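Local coordinates for protein aminoglycoside phosphotransferase (Mycobacterium smegmatis, PDB 6EF6) that phosphorylates (S)-1-amino-2-propanol, acting as the kinase associated with an aminoacetone utilization microcompartment, at residues E140-T143 with L144-Q148; L210-R213 with K214-Y218; D275-L278 with G279-Q282; S284-A287 with G288-R292; E300-L303 with P304-V307. All blocks are in the same frame, centred on the assembly; numbering follows the deposited sequence.

Contact 1 of 5, residues E140-T143 with L144-Q148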
loop_
_atom_site.group_PDB
_atom_site.type_symbol
_atom_site.label_atom_id
_atom_site.label_comp_id
_atom_site.label_asym_id
_atom_site.label_seq_id
_atom_site.Cartn_x
_atom_site.Cartn_y
_atom_site.Cartn_z
ATOM N N GLU A 140 7.786 -14.897 1.469
ATOM C CA GLU A 140 8.008 -15.005 0.038
ATOM C C GLU A 140 6.917 -14.244 -0.703
ATOM O O GLU A 140 5.717 -14.471 -0.484
ATOM C CB GLU A 140 8.065 -16.457 -0.424
ATOM C CG GLU A 140 8.498 -16.606 -1.870
ATOM C CD GLU A 140 8.648 -18.058 -2.296
ATOM O OE1 GLU A 140 8.563 -18.951 -1.425
ATOM O OE2 GLU A 140 8.849 -18.299 -3.505
ATOM N N SER A 141 7.351 -13.340 -1.568
ATOM C CA SER A 141 6.461 -12.474 -2.321
ATOM C C SER A 141 6.861 -12.469 -3.795
ATOM O O SER A 141 7.871 -13.050 -4.202
ATOM C CB SER A 141 6.550 -11.028 -1.808
ATOM O OG SER A 141 7.813 -10.428 -2.123
ATOM N N LEU A 142 6.057 -11.799 -4.616
ATOM C CA LEU A 142 6.496 -11.495 -5.971
ATOM C C LEU A 142 7.829 -10.738 -5.952
ATOM O O LEU A 142 8.172 -10.047 -4.991
ATOM C CB LEU A 142 5.438 -10.627 -6.655
ATOM C CG LEU A 142 4.076 -11.281 -6.923
ATOM C CD1 LEU A 142 3.195 -10.350 -7.743
ATOM C CD2 LEU A 142 4.192 -12.643 -7.607
ATOM N N THR A 143 8.575 -10.850 -7.057
ATOM C CA THR A 143 9.908 -10.271 -7.202
ATOM C C THR A 143 9.911 -9.318 -8.387
ATOM O O THR A 143 8.905 -9.123 -9.070
ATOM C CB THR A 143 10.968 -11.365 -7.425
ATOM O OG1 THR A 143 10.816 -11.930 -8.741
ATOM C CG2 THR A 143 10.861 -12.481 -6.358
ATOM N N LEU A 144 11.080 -8.771 -8.667
ATOM C CA LEU A 144 11.224 -7.887 -9.809
ATOM C C LEU A 144 10.953 -8.574 -11.141
ATOM O O LEU A 144 10.833 -7.879 -12.152
ATOM C CB LEU A 144 12.619 -7.250 -9.818
ATOM C CG LEU A 144 12.974 -6.439 -8.593
ATOM C CD1 LEU A 144 14.433 -5.993 -8.624
ATOM C CD2 LEU A 144 12.121 -5.200 -8.466
ATOM N N ASP A 145 10.918 -9.900 -11.172
ATOM C CA ASP A 145 10.548 -10.657 -12.354
ATOM C C ASP A 145 9.054 -10.750 -12.569
ATOM O O ASP A 145 8.633 -11.376 -13.555
ATOM C CB ASP A 145 11.096 -12.095 -12.253
ATOM C CG ASP A 145 12.638 -12.174 -12.221
ATOM O OD1 ASP A 145 13.266 -11.291 -12.785
ATOM O OD2 ASP A 145 13.163 -13.144 -11.658
ATOM N N ASP A 146 8.254 -10.151 -11.694
ATOM C CA ASP A 146 6.817 -10.410 -11.609
ATOM C C ASP A 146 5.950 -9.168 -11.718
ATOM O O ASP A 146 4.762 -9.220 -11.360
ATOM C CB ASP A 146 6.472 -11.170 -10.327
ATOM C CG ASP A 146 7.218 -12.465 -10.195
ATOM O OD1 ASP A 146 7.228 -13.238 -11.187
ATOM O OD2 ASP A 146 7.766 -12.698 -9.094
ATOM N N PHE A 147 6.455 -8.093 -12.293
ATOM C CA PHE A 147 5.627 -6.912 -12.501
ATOM C C PHE A 147 4.362 -7.216 -13.294
ATOM O O PHE A 147 3.330 -6.566 -13.073
ATOM C CB PHE A 147 6.390 -5.743 -13.125
ATOM C CG PHE A 147 7.252 -5.011 -12.123
ATOM C CD1 PHE A 147 6.647 -4.094 -11.261
ATOM C CD2 PHE A 147 8.600 -5.248 -12.012
ATOM C CE1 PHE A 147 7.382 -3.453 -10.314
ATOM C CE2 PHE A 147 9.358 -4.566 -11.062
ATOM C CZ PHE A 147 8.744 -3.666 -10.224
ATOM N N GLN A 148 4.431 -8.081 -14.299
ATOM C CA GLN A 148 3.249 -8.390 -15.092
ATOM C C GLN A 148 2.149 -8.989 -14.238
ATOM O O GLN A 148 0.973 -8.626 -14.407
ATOM C CB GLN A 148 3.633 -9.316 -16.241
ATOM C CG GLN A 148 2.451 -9.590 -17.152
ATOM C CD GLN A 148 2.816 -10.339 -18.412
ATOM O OE1 GLN A 148 3.972 -10.330 -18.886
ATOM N NE2 GLN A 148 1.841 -10.908 -19.042
HETATM O O HOH W 1 12.099 -14.260 -9.231
#
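Thr143 and Asp146 are the two ends of a type I beta turn, closed by the bond from Asp146 N to Thr143 O (2.9 Å), and helix 147-163 starts straight after it. Asp146 holds the N-cap position, yet its carboxylate does not cap the helix. With CG set beside its own backbone N (chi1 -57°), it folds back on the incoming chain, where OD2 takes the amide of Thr143 at 2.9 Å. That bond is nearly straight and comes in on the anti side of the oxygen, slightly out of the carboxylate plane. Thr143 OG1 lies 3.2 Å from the same Asp146 OD2. This hydroxyl also accepts from Asp145 N at 3.2 Å, which makes an ST turn inside the beta turn. A water then joins it to the Asp145 carboxylate, 2.7 Å from Thr143 OG1, on the more exposed flank. On the buried flank Leu142 lays CD2 against Asp146 CB at 3.8 Å, so the aliphatic root of the aspartate is covered by leucine while its oxygens face polar partners. The other oxygen, Asp146 OD1, forms a salt bridge with Arg246, and the positive charge there probably favours the ionised acid. Upstream, Glu140 and Leu142 bond through their backbones to Val239 and Leu237 of strand 237-239; downstream, Phe147 stacks on Trp281 of helix 278-290.

Contact 2 of 5, residues L210-R213 with K214-Y218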
loop_
_atom_site.group_PDB
_atom_site.type_symbol
_atom_site.label_atom_id
_atom_site.label_comp_id
_atom_site.label_asym_id
_atom_site.label_seq_id
_atom_site.Cartn_x
_atom_site.Cartn_y
_atom_site.Cartn_z
ATOM N N LEU A 210 3.695 20.927 -11.646
ATOM C CA LEU A 210 3.318 20.351 -12.939
ATOM C C LEU A 210 2.438 19.127 -12.732
ATOM O O LEU A 210 1.377 19.011 -13.368
ATOM C CB LEU A 210 4.602 20.001 -13.730
ATOM C CG LEU A 210 4.294 19.306 -15.057
ATOM C CD1 LEU A 210 3.385 20.128 -15.955
ATOM C CD2 LEU A 210 5.618 18.984 -15.743
ATOM N N LEU A 211 2.793 18.254 -11.802
ATOM C CA LEU A 211 1.956 17.118 -11.455
ATOM C C LEU A 211 0.572 17.556 -11.040
ATOM O O LEU A 211 -0.436 16.981 -11.468
ATOM C CB LEU A 211 2.621 16.339 -10.339
ATOM C CG LEU A 211 1.762 15.310 -9.604
ATOM C CD1 LEU A 211 1.423 14.175 -10.542
ATOM C CD2 LEU A 211 2.482 14.775 -8.405
ATOM N N HIS A 212 0.468 18.602 -10.206
ATOM C CA HIS A 212 -0.833 19.107 -9.763
ATOM C C HIS A 212 -1.673 19.519 -10.963
ATOM O O HIS A 212 -2.866 19.183 -11.064
ATOM C CB HIS A 212 -0.609 20.302 -8.805
ATOM C CG HIS A 212 -1.798 20.664 -7.990
ATOM N ND1 HIS A 212 -1.781 21.744 -7.131
ATOM C CD2 HIS A 212 -3.035 20.148 -7.915
ATOM C CE1 HIS A 212 -2.950 21.847 -6.537
ATOM N NE2 HIS A 212 -3.744 20.902 -7.003
ATOM N N ARG A 213 -1.082 20.263 -11.900
ATOM C CA ARG A 213 -1.808 20.689 -13.094
ATOM C C ARG A 213 -2.242 19.489 -13.935
ATOM O O ARG A 213 -3.352 19.469 -14.464
ATOM C CB ARG A 213 -0.950 21.647 -13.933
ATOM C CG ARG A 213 -0.708 23.008 -13.276
ATOM C CD ARG A 213 0.489 23.744 -13.917
ATOM N NE ARG A 213 0.569 23.621 -15.367
ATOM C CZ ARG A 213 1.682 23.787 -16.078
ATOM N NH1 ARG A 213 1.640 23.653 -17.397
ATOM N NH2 ARG A 213 2.838 24.078 -15.477
ATOM N N LYS A 214 -1.415 18.473 -14.031
ATOM C CA LYS A 214 -1.777 17.290 -14.804
ATOM C C LYS A 214 -2.897 16.531 -14.136
ATOM O O LYS A 214 -3.811 16.057 -14.815
ATOM C CB LYS A 214 -0.562 16.401 -15.037
ATOM C CG LYS A 214 0.433 17.083 -15.940
ATOM C CD LYS A 214 1.512 16.197 -16.432
ATOM C CE LYS A 214 1.046 14.937 -17.150
ATOM N NZ LYS A 214 0.237 15.199 -18.377
ATOM N N LEU A 215 -2.880 16.436 -12.818
ATOM C CA LEU A 215 -3.968 15.797 -12.092
ATOM C C LEU A 215 -5.269 16.565 -12.195
ATOM O O LEU A 215 -6.339 15.952 -12.309
ATOM C CB LEU A 215 -3.605 15.564 -10.630
ATOM C CG LEU A 215 -2.503 14.531 -10.345
ATOM C CD1 LEU A 215 -2.085 14.638 -8.906
ATOM C CD2 LEU A 215 -2.999 13.105 -10.636
ATOM N N GLU A 216 -5.215 17.898 -12.212
ATOM C CA GLU A 216 -6.427 18.682 -12.378
ATOM C C GLU A 216 -7.035 18.447 -13.744
ATOM O O GLU A 216 -8.265 18.389 -13.880
ATOM C CB GLU A 216 -6.125 20.163 -12.164
ATOM C CG GLU A 216 -5.939 20.516 -10.697
ATOM C CD GLU A 216 -5.631 21.997 -10.482
ATOM O OE1 GLU A 216 -5.239 22.688 -11.457
ATOM O OE2 GLU A 216 -5.782 22.456 -9.330
ATOM N N GLU A 217 -6.205 18.357 -14.783
ATOM C CA GLU A 217 -6.701 18.117 -16.128
ATOM C C GLU A 217 -7.255 16.692 -16.277
ATOM O O GLU A 217 -8.311 16.483 -16.903
ATOM C CB GLU A 217 -5.567 18.377 -17.110
ATOM C CG GLU A 217 -5.797 18.094 -18.610
ATOM C CD GLU A 217 -4.504 18.313 -19.424
ATOM O OE1 GLU A 217 -3.457 17.695 -19.098
ATOM O OE2 GLU A 217 -4.511 19.137 -20.364
ATOM N N TYR A 218 -6.551 15.711 -15.717
ATOM C CA TYR A 218 -6.970 14.304 -15.737
ATOM C C TYR A 218 -8.301 14.127 -15.028
ATOM O O TYR A 218 -9.164 13.383 -15.485
ATOM C CB TYR A 218 -5.860 13.497 -15.079
ATOM C CG TYR A 218 -5.963 12.001 -15.099
ATOM C CD1 TYR A 218 -5.976 11.306 -16.290
ATOM C CD2 TYR A 218 -5.977 11.281 -13.914
ATOM C CE1 TYR A 218 -5.968 9.930 -16.298
ATOM C CE2 TYR A 218 -5.987 9.888 -13.934
ATOM C CZ TYR A 218 -5.970 9.253 -15.116
ATOM O OH TYR A 218 -5.965 7.857 -15.040
#
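Leu211 and Leu215 meet one turn apart near the end of helix 198-218, their CD1 methyls 3.9 Å from each other. Four consecutive backbone acceptors, the carbonyls of residues 210 to 213, are each taken by the amide four places on; Leu215 N to Leu211 O is the shortest at 2.8 Å, and Glu217 N to Arg213 O the longest at 3.1 Å. The side chains add little to this regular pattern. Lys214 runs its CG past Leu210 O at 3.4 Å before bending twice. His212 and Glu216 look like a pair but are not hydrogen-bonded: Glu216 OE2 lies 3.5 Å from His212 NE2 at a poor angle, with ring and carboxylate planes 54° apart. The two are in loose contact, and any electrostatic attraction would depend on the charge of the histidine; its ring stacks on Trp177. At the last turn Tyr218 N still bonds to Lys214 O, while the tyrosine OH and carbonyl O reach Asp299 and Arg224. While Arg213, Glu216 and Glu217 face outward, Leu211 and Leu215 pack against Ser305, Leu309 and Phe306 of helix 303-320, and Leu210, Leu211 and Lys214 touch Tyr345 of helix 325-347.

Contact 3 of 5, residues D275-L278 with G279-Q282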
loop_
_atom_site.group_PDB
_atom_site.type_symbol
_atom_site.label_atom_id
_atom_site.label_comp_id
_atom_site.label_asym_id
_atom_site.label_seq_id
_atom_site.Cartn_x
_atom_site.Cartn_y
_atom_site.Cartn_z
ATOM N N ASP A 275 15.126 3.353 -10.453
ATOM C CA ASP A 275 15.883 2.311 -11.102
ATOM C C ASP A 275 15.821 2.478 -12.628
ATOM O O ASP A 275 14.734 2.732 -13.175
ATOM C CB ASP A 275 15.293 0.944 -10.693
ATOM C CG ASP A 275 16.167 -0.197 -11.080
ATOM O OD1 ASP A 275 16.300 -0.536 -12.300
ATOM O OD2 ASP A 275 16.775 -0.841 -10.168
ATOM N N PRO A 276 16.928 2.250 -13.346
ATOM C CA PRO A 276 16.906 2.405 -14.816
ATOM C C PRO A 276 16.007 1.412 -15.541
ATOM O O PRO A 276 15.722 1.622 -16.722
ATOM C CB PRO A 276 18.370 2.228 -15.224
ATOM C CG PRO A 276 19.131 2.328 -13.982
ATOM C CD PRO A 276 18.270 1.986 -12.831
ATOM N N ARG A 277 15.585 0.365 -14.875
ATOM C CA ARG A 277 14.680 -0.611 -15.475
ATOM C C ARG A 277 13.215 -0.164 -15.426
ATOM O O ARG A 277 12.308 -0.905 -15.860
ATOM C CB ARG A 277 14.835 -1.972 -14.779
ATOM C CG ARG A 277 16.192 -2.609 -15.066
ATOM C CD ARG A 277 16.470 -3.794 -14.166
ATOM N NE ARG A 277 16.646 -3.357 -12.777
ATOM C CZ ARG A 277 16.924 -4.170 -11.750
ATOM N NH1 ARG A 277 17.063 -5.463 -11.959
ATOM N NH2 ARG A 277 17.059 -3.702 -10.511
ATOM N N LEU A 278 12.879 0.996 -14.854
ATOM C CA LEU A 278 11.489 1.425 -14.709
ATOM C C LEU A 278 10.672 1.235 -16.000
ATOM O O LEU A 278 9.518 0.805 -15.928
ATOM C CB LEU A 278 11.428 2.882 -14.199
ATOM C CG LEU A 278 10.035 3.444 -14.103
ATOM C CD1 LEU A 278 9.211 2.713 -13.046
ATOM C CD2 LEU A 278 10.129 4.924 -13.717
ATOM N N GLY A 279 11.216 1.616 -17.149
ATOM C CA GLY A 279 10.457 1.501 -18.391
ATOM C C GLY A 279 10.085 0.065 -18.726
ATOM O O GLY A 279 8.964 -0.186 -19.192
ATOM N N GLU A 280 10.986 -0.872 -18.492
ATOM C CA GLU A 280 10.689 -2.286 -18.709
ATOM C C GLU A 280 9.642 -2.777 -17.728
ATOM O O GLU A 280 8.700 -3.491 -18.097
ATOM C CB GLU A 280 11.980 -3.099 -18.520
ATOM C CG GLU A 280 11.798 -4.668 -18.549
ATOM C CD GLU A 280 12.895 -5.458 -17.777
ATOM O OE1 GLU A 280 14.096 -5.177 -18.002
ATOM O OE2 GLU A 280 12.563 -6.344 -16.928
ATOM N N TRP A 281 9.777 -2.402 -16.455
ATOM C CA TRP A 281 8.814 -2.789 -15.447
ATOM C C TRP A 281 7.437 -2.256 -15.786
ATOM O O TRP A 281 6.411 -2.957 -15.640
ATOM C CB TRP A 281 9.260 -2.238 -14.098
ATOM C CG TRP A 281 10.560 -2.835 -13.593
ATOM C CD1 TRP A 281 11.152 -4.000 -13.977
ATOM C CD2 TRP A 281 11.369 -2.314 -12.536
ATOM N NE1 TRP A 281 12.282 -4.222 -13.235
ATOM C CE2 TRP A 281 12.423 -3.206 -12.333
ATOM C CE3 TRP A 281 11.260 -1.187 -11.731
ATOM C CZ2 TRP A 281 13.437 -2.985 -11.382
ATOM C CZ3 TRP A 281 12.268 -0.962 -10.785
ATOM C CH2 TRP A 281 13.308 -1.884 -10.611
ATOM N N GLN A 282 7.370 -0.998 -16.231
ATOM C CA GLN A 282 6.096 -0.429 -16.645
ATOM C C GLN A 282 5.485 -1.246 -17.787
ATOM O O GLN A 282 4.280 -1.548 -17.756
ATOM C CB GLN A 282 6.298 1.023 -17.066
ATOM C CG GLN A 282 4.974 1.709 -17.383
ATOM C CD GLN A 282 5.085 3.159 -17.792
ATOM O OE1 GLN A 282 4.617 3.555 -18.871
ATOM N NE2 GLN A 282 5.641 3.930 -16.942
HETATM O O HOH W 2 13.723 0.727 -18.731
#
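Arg277 and Trp281 sit one turn apart at the start of helix 278-290, and the indole ring is where the packing is tight. Arg277 CB lies over the five-membered ring, 3.9 Å from its centroid, in a CH-pi contact. Further out, Arg277 turns at chi3 (-68°), and that bend brings the guanidinium beside the CZ2 corner of the indole, with Trp281 CZ2 over one of its faces and 3.5 Å from Arg277 NE. The two planes are inclined by 45°, so the ring corner, not its face, meets the guanidinium. Two bonds to Asp275, which is gripped side-on, help fix its orientation: NE bonds to OD1 and NH2 to OD2, 2.9 Å each, both oxygens lying in the guanidinium plane. Asp275 OD1 also accepts the backbone amide of Arg277 at 2.8 Å, on its anti lone pair. The carboxylate itself rests close to the indole, with Asp275 CG 3.4 Å from Trp281 CH2. Leu144 and Ile272 add apolar contacts to Trp281. Things are slacker on the other side of the turn. There a water spans Pro276 O and Glu280 N, lying 3.2 Å from the latter, and the exposed Glu280 side chain occurs in two conformations. An aspartate followed by proline, its side chain holding the amide two residues on within a type I turn, is an Asx-Pro turn; here it starts a helix of the C-terminal lobe of a kinase-like phosphotransferase fold.

Contact 4 of 5, residues S284-A287 with G288-R292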
loop_
_atom_site.group_PDB
_atom_site.type_symbol
_atom_site.label_atom_id
_atom_site.label_comp_id
_atom_site.label_asym_id
_atom_site.label_seq_id
_atom_site.Cartn_x
_atom_site.Cartn_y
_atom_site.Cartn_z
ATOM N N SER A 284 5.876 -4.325 -18.577
ATOM C CA SER A 284 5.416 -5.623 -18.106
ATOM C C SER A 284 4.127 -5.470 -17.325
ATOM O O SER A 284 3.173 -6.231 -17.513
ATOM C CB SER A 284 6.504 -6.269 -17.246
ATOM O OG SER A 284 7.677 -6.505 -17.986
ATOM N N TRP A 285 4.088 -4.495 -16.402
ATOM C CA TRP A 285 2.885 -4.252 -15.606
ATOM C C TRP A 285 1.694 -3.924 -16.486
ATOM O O TRP A 285 0.615 -4.450 -16.280
ATOM C CB TRP A 285 3.188 -3.096 -14.642
ATOM C CG TRP A 285 2.205 -2.810 -13.544
ATOM C CD1 TRP A 285 2.295 -3.241 -12.227
ATOM C CD2 TRP A 285 1.001 -2.047 -13.647
ATOM N NE1 TRP A 285 1.230 -2.733 -11.491
ATOM C CE2 TRP A 285 0.425 -2.004 -12.334
ATOM C CE3 TRP A 285 0.381 -1.327 -14.682
ATOM C CZ2 TRP A 285 -0.724 -1.279 -12.054
ATOM C CZ3 TRP A 285 -0.788 -0.611 -14.389
ATOM C CH2 TRP A 285 -1.313 -0.596 -13.093
ATOM N N VAL A 286 1.895 -3.055 -17.462
ATOM C CA VAL A 286 0.818 -2.688 -18.380
ATOM C C VAL A 286 0.301 -3.878 -19.183
ATOM O O VAL A 286 -0.903 -4.018 -19.418
ATOM C CB VAL A 286 1.287 -1.541 -19.280
ATOM C CG1 VAL A 286 0.342 -1.360 -20.463
ATOM C CG2 VAL A 286 1.412 -0.240 -18.460
ATOM N N ALA A 287 1.205 -4.753 -19.666
ATOM C CA ALA A 287 0.772 -5.947 -20.388
ATOM C C ALA A 287 -0.098 -6.836 -19.512
ATOM O O ALA A 287 -1.126 -7.367 -19.953
ATOM C CB ALA A 287 1.991 -6.738 -20.880
ATOM N N GLY A 288 0.271 -6.970 -18.233
ATOM C CA GLY A 288 -0.543 -7.766 -17.312
ATOM C C GLY A 288 -1.885 -7.113 -17.024
ATOM O O GLY A 288 -2.940 -7.759 -17.078
ATOM N N TYR A 289 -1.869 -5.805 -16.787
ATOM C CA TYR A 289 -3.097 -5.057 -16.523
ATOM C C TYR A 289 -4.078 -5.195 -17.667
ATOM O O TYR A 289 -5.259 -5.574 -17.473
ATOM C CB TYR A 289 -2.747 -3.589 -16.279
ATOM C CG TYR A 289 -3.898 -2.798 -15.711
ATOM C CD1 TYR A 289 -4.927 -2.375 -16.491
ATOM C CD2 TYR A 289 -3.931 -2.468 -14.376
ATOM C CE1 TYR A 289 -5.997 -1.628 -15.980
ATOM C CE2 TYR A 289 -5.002 -1.758 -13.845
ATOM C CZ TYR A 289 -6.008 -1.362 -14.657
ATOM O OH TYR A 289 -7.107 -0.627 -14.182
ATOM N N ARG A 290 -3.591 -4.952 -18.906
ATOM C CA ARG A 290 -4.472 -4.960 -20.058
ATOM C C ARG A 290 -5.032 -6.336 -20.359
ATOM O O ARG A 290 -6.038 -6.435 -21.064
ATOM C CB ARG A 290 -3.720 -4.404 -21.286
ATOM C CG ARG A 290 -3.507 -2.909 -21.238
ATOM C CD ARG A 290 -2.755 -2.386 -22.482
ATOM N NE ARG A 290 -2.734 -0.911 -22.473
ATOM C CZ ARG A 290 -1.788 -0.148 -22.996
ATOM N NH1 ARG A 290 -0.702 -0.665 -23.539
ATOM N NH2 ARG A 290 -1.932 1.174 -22.952
ATOM N N SER A 291 -4.448 -7.408 -19.831
ATOM C CA SER A 291 -4.997 -8.747 -19.986
ATOM C C SER A 291 -6.342 -8.894 -19.274
ATOM O O SER A 291 -7.103 -9.811 -19.615
ATOM C CB SER A 291 -4.001 -9.818 -19.530
ATOM O OG SER A 291 -4.007 -10.024 -18.125
ATOM N N ARG A 292 -6.630 -8.032 -18.305
ATOM C CA ARG A 292 -7.871 -8.084 -17.528
ATOM C C ARG A 292 -8.746 -6.854 -17.654
ATOM O O ARG A 292 -9.977 -6.997 -17.550
ATOM C CB ARG A 292 -7.545 -8.282 -16.031
ATOM C CG ARG A 292 -7.003 -9.629 -15.701
ATOM C CD ARG A 292 -8.062 -10.716 -15.783
ATOM N NE ARG A 292 -7.445 -12.042 -15.837
ATOM C CZ ARG A 292 -7.100 -12.767 -14.777
ATOM N NH1 ARG A 292 -7.302 -12.321 -13.544
ATOM N NH2 ARG A 292 -6.543 -13.955 -14.958
#
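Trp285 and Tyr289 form an i, i+4 aromatic pair along helix 278-290, lying side by side and pointing the same way. Their planes are close to parallel, 24° apart, but slid so far that the rings barely overlap, with 5.2 Å between the centroids of the six-membered rings. Touching is left to the near corners, where Trp285 CH2 meets Tyr289 CD2 at 3.5 Å. Each side chain holds CG anti to its backbone N (chi1 -169° and -168°), which is why they project from the helix in step. Phe265 meets Trp285 edge-to-face, and Phe262 and His158 meet the tyrosine ring. The hydroxyl of buried Tyr289 bonds to Arg293 and His158. A second flat group lies on another side of the helix: the guanidinium of Arg290, with Val286 CG1 over one face and 3.3 Å from NH1. Arg290 reaches that place with its chain extended from CG to NE, and its NH2 is held at the far end by a salt bridge to Glu300 and a bond to Leu295 O. Along the backbone, Arg290 N bonds to Val286 O at 2.9 Å, whereas Ser291 N to Ala287 O is weak at 3.3 Å. Ser291 OG donates to Gly288 O at 2.7 Å, in the carbonyl plane and on a lone pair.

Contact 5 of 5, residues E300-L303 with P304-V307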
loop_
_atom_site.group_PDB
_atom_site.type_symbol
_atom_site.label_atom_id
_atom_site.label_comp_id
_atom_site.label_asym_id
_atom_site.label_seq_id
_atom_site.Cartn_x
_atom_site.Cartn_y
_atom_site.Cartn_z
ATOM N N GLU A 300 -2.210 5.616 -19.546
ATOM C CA GLU A 300 -0.814 5.237 -19.684
ATOM C C GLU A 300 0.093 6.449 -19.637
ATOM O O GLU A 300 1.160 6.426 -18.997
ATOM C CB GLU A 300 -0.640 4.455 -20.997
ATOM C CG GLU A 300 0.742 3.844 -21.129
ATOM C CD GLU A 300 0.973 3.192 -22.486
ATOM O OE1 GLU A 300 0.009 3.023 -23.258
ATOM O OE2 GLU A 300 2.142 2.928 -22.785
ATOM N N ALA A 301 -0.335 7.556 -20.202
ATOM C CA ALA A 301 0.409 8.803 -20.202
ATOM C C ALA A 301 0.479 9.445 -18.831
ATOM O O ALA A 301 1.375 10.293 -18.638
ATOM C CB ALA A 301 -0.217 9.780 -21.210
ATOM N N MET A 302 -0.308 8.996 -17.862
ATOM C CA MET A 302 -0.241 9.485 -16.500
ATOM C C MET A 302 0.584 8.590 -15.591
ATOM O O MET A 302 0.795 8.904 -14.428
ATOM C CB MET A 302 -1.649 9.673 -15.915
ATOM C CG MET A 302 -2.338 10.894 -16.428
ATOM S SD MET A 302 -1.592 12.466 -15.939
ATOM C CE MET A 302 -2.068 12.509 -14.242
ATOM N N LEU A 303 1.051 7.445 -16.072
ATOM C CA LEU A 303 1.831 6.557 -15.201
ATOM C C LEU A 303 3.072 7.234 -14.623
ATOM O O LEU A 303 3.285 7.119 -13.404
ATOM C CB LEU A 303 2.139 5.204 -15.881
ATOM C CG LEU A 303 0.899 4.413 -16.225
ATOM C CD1 LEU A 303 1.277 3.129 -16.955
ATOM C CD2 LEU A 303 0.058 4.077 -15.041
ATOM N N PRO A 304 3.829 8.001 -15.385
ATOM C CA PRO A 304 4.982 8.692 -14.775
ATOM C C PRO A 304 4.548 9.668 -13.692
ATOM O O PRO A 304 5.220 9.782 -12.635
ATOM C CB PRO A 304 5.669 9.349 -15.966
ATOM C CG PRO A 304 5.250 8.518 -17.160
ATOM C CD PRO A 304 3.825 8.103 -16.843
ATOM N N SER A 305 3.427 10.382 -13.898
ATOM C CA SER A 305 2.902 11.258 -12.867
ATOM C C SER A 305 2.618 10.495 -11.583
ATOM O O SER A 305 2.913 10.988 -10.482
ATOM C CB SER A 305 1.621 11.924 -13.344
ATOM O OG SER A 305 1.838 12.946 -14.307
ATOM N N PHE A 306 2.025 9.310 -11.671
ATOM C CA PHE A 306 1.725 8.544 -10.483
ATOM C C PHE A 306 2.952 7.990 -9.795
ATOM O O PHE A 306 2.959 7.840 -8.575
ATOM C CB PHE A 306 0.674 7.447 -10.775
ATOM C CG PHE A 306 -0.707 8.042 -11.011
ATOM C CD1 PHE A 306 -1.269 8.873 -10.042
ATOM C CD2 PHE A 306 -1.374 7.907 -12.208
ATOM C CE1 PHE A 306 -2.496 9.488 -10.218
ATOM C CE2 PHE A 306 -2.661 8.543 -12.411
ATOM C CZ PHE A 306 -3.173 9.363 -11.418
ATOM N N VAL A 307 3.966 7.614 -10.566
ATOM C CA VAL A 307 5.256 7.253 -9.973
ATOM C C VAL A 307 5.802 8.432 -9.176
ATOM O O VAL A 307 6.299 8.257 -8.056
ATOM C CB VAL A 307 6.249 6.731 -11.043
ATOM C CG1 VAL A 307 7.607 6.502 -10.438
ATOM C CG2 VAL A 307 5.731 5.484 -11.707
HETATM O O HOH W 3 2.569 11.518 -16.576
#
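Met302 curls over the first turn of helix 303-320 and touches both Ser305 and Phe306. Its chain bends the same way at every torsion (chi1 -76°, chi2 -66°, chi3 -73°), which brings the thioether back over the serine: SD lies 3.8 Å from Ser305 OG, and CE lies 3.8 Å from Ser305 CB. Phe306 holds its ring beside its own backbone N, so Phe306 CE2 comes 3.8 Å from Met302 CB while CD2 passes 3.3 Å from Met302 O. That carbonyl accepts the amide of Phe306 as well. Val307 places CG2 3.4 Å from Leu303 O, the acceptor for its own N-H. Tightest are the neighbours Leu303 and Pro304, with Leu303 CB 3.5 Å from Pro304 CD. Proline has no N-H to give, which is tolerated because first-turn amides have no carbonyl four residues back within the helix. Leu303 N bonds to Glu300 O, closing a type I turn. Ser305 OG, also beside its backbone N, donates to a water, which donates in turn to Ala301 O; the hydroxyl is also bonded to Tyr345 OH. In a largely apolar setting, the serine hydroxyl thus has its polar needs met by water and tyrosine while sulfur and methyl pack around it.

In the fold
Contact 5 is the most buried of the five, largely apolar apart from Ser305 and Glu300, whose carboxylate bridges to Arg290 of contact 4; the others are partly buried. Contacts 3 and 4 follow each other on helix 278-290, the first with an ionic, aspartate-led entry, the second with aromatic packing. Both touch contact 1: Leu144 packs against Arg277 of contact 3, and Gln148 packs on Ser284 and Gly288. Contact 5 joins that group to contact 2, meeting Val286 and Gln282 through Leu303 and Leu215 through Phe306. Contact 2, whose centre lies about 30 Å from that of contact 1, is the outlying one, held mainly by helical backbone bonds.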